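Local structure of putative citrate lyase (Ralstonia eutropha, 3QQW) at residues H27-G30 with L34-K37; D40-V43 with V48-V51. The protein is a putative citrate lyase of the HpcH/HpaI family, built on a TIM barrel, that may cleave a substrate such as citramalyl-CoA, with magnesium as the likely cofactor. All blocks are in the same frame, centred on the assembly; numbering follows the deposited sequence.

Contact 1 (H27-G30 with L34-K37); sequences HFAG and LIGK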
loop_
_atom_site.group_PDB
_atom_site.type_symbol
_atom_site.label_atom_id
_atom_site.label_comp_id
_atom_site.label_asym_id
_atom_site.label_seq_id
_atom_site.Cartn_x
_atom_site.Cartn_y
_atom_site.Cartn_z
ATOM N N HIS C 27 14.841 -21.463 -13.719
ATOM C CA HIS C 27 14.447 -22.857 -13.542
ATOM C C HIS C 27 15.157 -23.492 -12.339
ATOM O O HIS C 27 16.370 -23.364 -12.192
ATOM C CB HIS C 27 14.718 -23.650 -14.818
ATOM C CG HIS C 27 14.195 -25.040 -14.762
ATOM N ND1 HIS C 27 12.836 -25.307 -14.879
ATOM C CD2 HIS C 27 14.857 -26.202 -14.568
ATOM C CE1 HIS C 27 12.721 -26.618 -14.756
ATOM N NE2 HIS C 27 13.910 -27.199 -14.572
ATOM N N PHE C 28 14.384 -24.148 -11.458
ATOM C CA PHE C 28 14.920 -24.835 -10.283
ATOM C C PHE C 28 15.099 -26.308 -10.549
ATOM O O PHE C 28 14.259 -26.901 -11.214
ATOM C CB PHE C 28 13.996 -24.635 -9.074
ATOM C CG PHE C 28 14.224 -23.294 -8.439
ATOM C CD1 PHE C 28 13.898 -22.118 -9.117
ATOM C CD2 PHE C 28 14.778 -23.197 -7.171
ATOM C CE1 PHE C 28 14.143 -20.882 -8.543
ATOM C CE2 PHE C 28 14.964 -21.953 -6.569
ATOM C CZ PHE C 28 14.661 -20.810 -7.264
ATOM N N ALA C 29 16.197 -26.885 -10.013
ATOM C CA ALA C 29 16.605 -28.304 -10.097
ATOM C C ALA C 29 17.386 -28.627 -8.815
ATOM O O ALA C 29 18.294 -27.879 -8.449
ATOM C CB ALA C 29 17.449 -28.566 -11.347
ATOM N N GLY C 30 16.963 -29.670 -8.112
ATOM C CA GLY C 30 17.512 -30.057 -6.821
ATOM C C GLY C 30 18.442 -31.245 -6.833
ATOM O O GLY C 30 19.178 -31.432 -5.873
ATOM N N LEU C 34 18.878 -33.656 -12.620
ATOM C CA LEU C 34 18.051 -32.552 -13.081
ATOM C C LEU C 34 18.844 -31.259 -13.297
ATOM O O LEU C 34 18.489 -30.512 -14.206
ATOM C CB LEU C 34 16.860 -32.317 -12.153
ATOM C CG LEU C 34 15.832 -33.446 -12.123
ATOM C CD1 LEU C 34 14.859 -33.231 -10.995
ATOM C CD2 LEU C 34 15.087 -33.574 -13.442
ATOM N N ILE C 35 19.921 -31.009 -12.500
ATOM C CA ILE C 35 20.792 -29.850 -12.677
ATOM C C ILE C 35 21.508 -30.004 -14.044
ATOM O O ILE C 35 21.486 -29.074 -14.856
ATOM C CB ILE C 35 21.768 -29.659 -11.484
ATOM C CG1 ILE C 35 21.023 -29.103 -10.227
ATOM C CG2 ILE C 35 22.948 -28.756 -11.858
ATOM C CD1 ILE C 35 21.718 -29.453 -8.816
ATOM N N GLY C 36 22.077 -31.200 -14.282
ATOM C CA GLY C 36 22.731 -31.566 -15.526
ATOM C C GLY C 36 21.829 -31.303 -16.710
ATOM O O GLY C 36 22.165 -30.480 -17.556
ATOM N N LYS C 37 20.625 -31.898 -16.703
ATOM C CA LYS C 37 19.597 -31.773 -17.751
ATOM C C LYS C 37 19.213 -30.297 -18.027
ATOM O O LYS C 37 19.109 -29.904 -19.193
ATOM C CB LYS C 37 18.348 -32.567 -17.370
ATOM C CG LYS C 37 18.464 -34.072 -17.626
ATOM C CD LYS C 37 17.127 -34.729 -17.301
ATOM C CE LYS C 37 17.105 -36.227 -17.431
ATOM N NZ LYS C 37 15.899 -36.801 -16.764
#
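Ala29 presses its methyl group against the first turn of the helix that follows it, meeting the backbone of Leu34 and the side chains of both Leu34 and Ile35. CB of Ala29 comes within 3.6 Å of the carbonyl carbon of Leu34, an approach that suits alanine, whose side chain goes no further than CB. On one flank of this methyl lies CB of Leu34, 3.9 Å from Ala29 CB; on another lies Ile35 CG1, 3.8 Å from Ala29 CB. CG1 of Ile35 is anti to its own carbonyl carbon (chi1 -74°), and this turn brings the ethyl branch over to the strand, where CG1 stands 3.5 Å from Ala29 O and CD1 reaches on to Gly30 C at 4.2 Å. Strand 25-29, the loop from Gly30 and helix 32-45 begin a right-handed beta-alpha-beta unit, the first of the TIM barrel, and Ala29 is the strand's last residue before the chain turns into the helix. Leu34 is exposed, yet its CB faces Ala29. Ile35 is buried, and its branched side chain suits a place among several apolar partners, touching Cys53 of the next strand and Met70 and Met74 of helix 64-76 as well.

Contact 2 (D40-V43 with V48-V51); sequences DLQV and VFDV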
loop_
_atom_site.group_PDB
_atom_site.type_symbol
_atom_site.label_atom_id
_atom_site.label_comp_id
_atom_site.label_asym_id
_atom_site.label_seq_id
_atom_site.Cartn_x
_atom_site.Cartn_y
_atom_site.Cartn_z
ATOM N N ASP C 40 22.083 -28.610 -19.766
ATOM C CA ASP C 40 22.025 -29.080 -21.173
ATOM C C ASP C 40 20.897 -28.396 -21.946
ATOM O O ASP C 40 21.038 -28.162 -23.133
ATOM C CB ASP C 40 21.819 -30.604 -21.253
ATOM C CG ASP C 40 22.939 -31.439 -20.678
ATOM O OD1 ASP C 40 24.028 -30.864 -20.372
ATOM O OD2 ASP C 40 22.738 -32.662 -20.520
ATOM N N LEU C 41 19.775 -28.087 -21.263
ATOM C CA LEU C 41 18.633 -27.435 -21.870
ATOM C C LEU C 41 18.979 -25.965 -22.167
ATOM O O LEU C 41 18.476 -25.428 -23.159
ATOM C CB LEU C 41 17.421 -27.586 -20.952
ATOM C CG LEU C 41 16.056 -27.253 -21.535
ATOM C CD1 LEU C 41 15.690 -28.196 -22.672
ATOM C CD2 LEU C 41 14.999 -27.215 -20.441
ATOM N N GLN C 42 19.913 -25.338 -21.358
ATOM C CA GLN C 42 20.420 -23.984 -21.612
ATOM C C GLN C 42 21.247 -23.984 -22.900
ATOM O O GLN C 42 21.279 -22.987 -23.617
ATOM C CB GLN C 42 21.274 -23.477 -20.455
ATOM C CG GLN C 42 20.485 -23.070 -19.223
ATOM C CD GLN C 42 21.362 -22.563 -18.094
ATOM O OE1 GLN C 42 22.319 -23.220 -17.636
ATOM N NE2 GLN C 42 20.959 -21.435 -17.532
ATOM N N VAL C 43 21.905 -25.119 -23.201
ATOM C CA VAL C 43 22.714 -25.257 -24.405
ATOM C C VAL C 43 21.765 -25.371 -25.598
ATOM O O VAL C 43 22.004 -24.755 -26.636
ATOM C CB VAL C 43 23.704 -26.450 -24.287
ATOM C CG1 VAL C 43 24.469 -26.646 -25.571
ATOM C CG2 VAL C 43 24.673 -26.223 -23.131
ATOM N N VAL C 48 18.285 -18.374 -22.196
ATOM C CA VAL C 48 16.978 -17.674 -22.083
ATOM C C VAL C 48 16.415 -17.883 -20.680
ATOM O O VAL C 48 15.469 -17.216 -20.280
ATOM C CB VAL C 48 15.941 -18.060 -23.185
ATOM C CG1 VAL C 48 16.452 -17.677 -24.565
ATOM C CG2 VAL C 48 15.545 -19.535 -23.119
ATOM N N PHE C 49 17.018 -18.805 -19.930
ATOM C CA PHE C 49 16.650 -19.081 -18.554
ATOM C C PHE C 49 17.903 -19.366 -17.723
ATOM O O PHE C 49 18.899 -19.900 -18.244
ATOM C CB PHE C 49 15.649 -20.248 -18.451
ATOM C CG PHE C 49 16.224 -21.612 -18.769
ATOM C CD1 PHE C 49 16.361 -22.043 -20.089
ATOM C CD2 PHE C 49 16.579 -22.486 -17.748
ATOM C CE1 PHE C 49 16.859 -23.315 -20.373
ATOM C CE2 PHE C 49 17.096 -23.753 -18.040
ATOM C CZ PHE C 49 17.218 -24.163 -19.348
ATOM N N ASP C 50 17.844 -18.987 -16.438
ATOM C CA ASP C 50 18.875 -19.281 -15.472
ATOM C C ASP C 50 18.530 -20.586 -14.756
ATOM O O ASP C 50 17.377 -20.983 -14.728
ATOM C CB ASP C 50 19.017 -18.140 -14.465
ATOM C CG ASP C 50 19.650 -16.881 -15.002
ATOM O OD1 ASP C 50 20.407 -16.970 -16.013
ATOM O OD2 ASP C 50 19.457 -15.818 -14.380
ATOM N N VAL C 51 19.527 -21.254 -14.175
ATOM C CA VAL C 51 19.290 -22.484 -13.426
ATOM C C VAL C 51 19.620 -22.219 -11.968
ATOM O O VAL C 51 20.708 -21.748 -11.659
ATOM C CB VAL C 51 20.101 -23.663 -14.003
ATOM C CG1 VAL C 51 19.947 -24.914 -13.151
ATOM C CG2 VAL C 51 19.695 -23.946 -15.437
#
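Helix 32-45 passes over the start of strand 49-54, the closest CA atoms being those of Gln42 and Phe49, 6.9 Å apart. From the helix, Gln42 sends its side chain to the strand, extended through CD (chi2 -180°) with the amide turned from it, and NE2 donates to Phe49 O at 2.7 Å. The bond is nearly straight, 167° at the hydrogen, and the acceptor lies in the amide plane, although the donor sits somewhat out of the carbonyl plane. The same NE2 also bonds to Arg84 O, so that two backbone carbonyls grip the buried amide and fix its rotation. A glutamine suits this place because its methylenes can be packed while its amide is satisfied: CG lies over one face of the Phe49 ring, 3.8 Å from the centroid, as a CH-pi contact. CG2 of Val51 lies over a face of the amide, 3.4 Å from Gln42 CD. Leu41 meets the ring at its rim, CB being 3.8 Å from Phe49 CZ, and the two side chains cross at about a right angle. Asp50 points away from the helix and is held by salt bridges to Arg84 and Arg251. Phe49 and Leu41 also lean on Ile260 of helix 260-267, Phe49 packs on Cys25 of strand 25-29, and Val51 pairs through its backbone with Arg84 and Gly86, at the start of the next strand, 85-88.

How the contacts relate
Both contacts use helix 32-45, whose early turns meet strand 25-29 in contact 1 and whose later turns meet strand 49-54 in contact 2, so that together they set one helix against two neighbouring strands of the barrel. Their centres lie 10 Å apart, and they join directly through His27 N and Asp50 O, 2.8 Å apart in a probable backbone hydrogen bond, and through His27 CB packing on the Phe49 ring. Contact 2 is largely buried, Leu41 being partly exposed; contact 1 is less so, with Leu34 exposed. The chemistry follows: aliphatic groups against one another and the backbone in contact 1, but in contact 2 a polar side chain satisfied in the layer between helix and barrel.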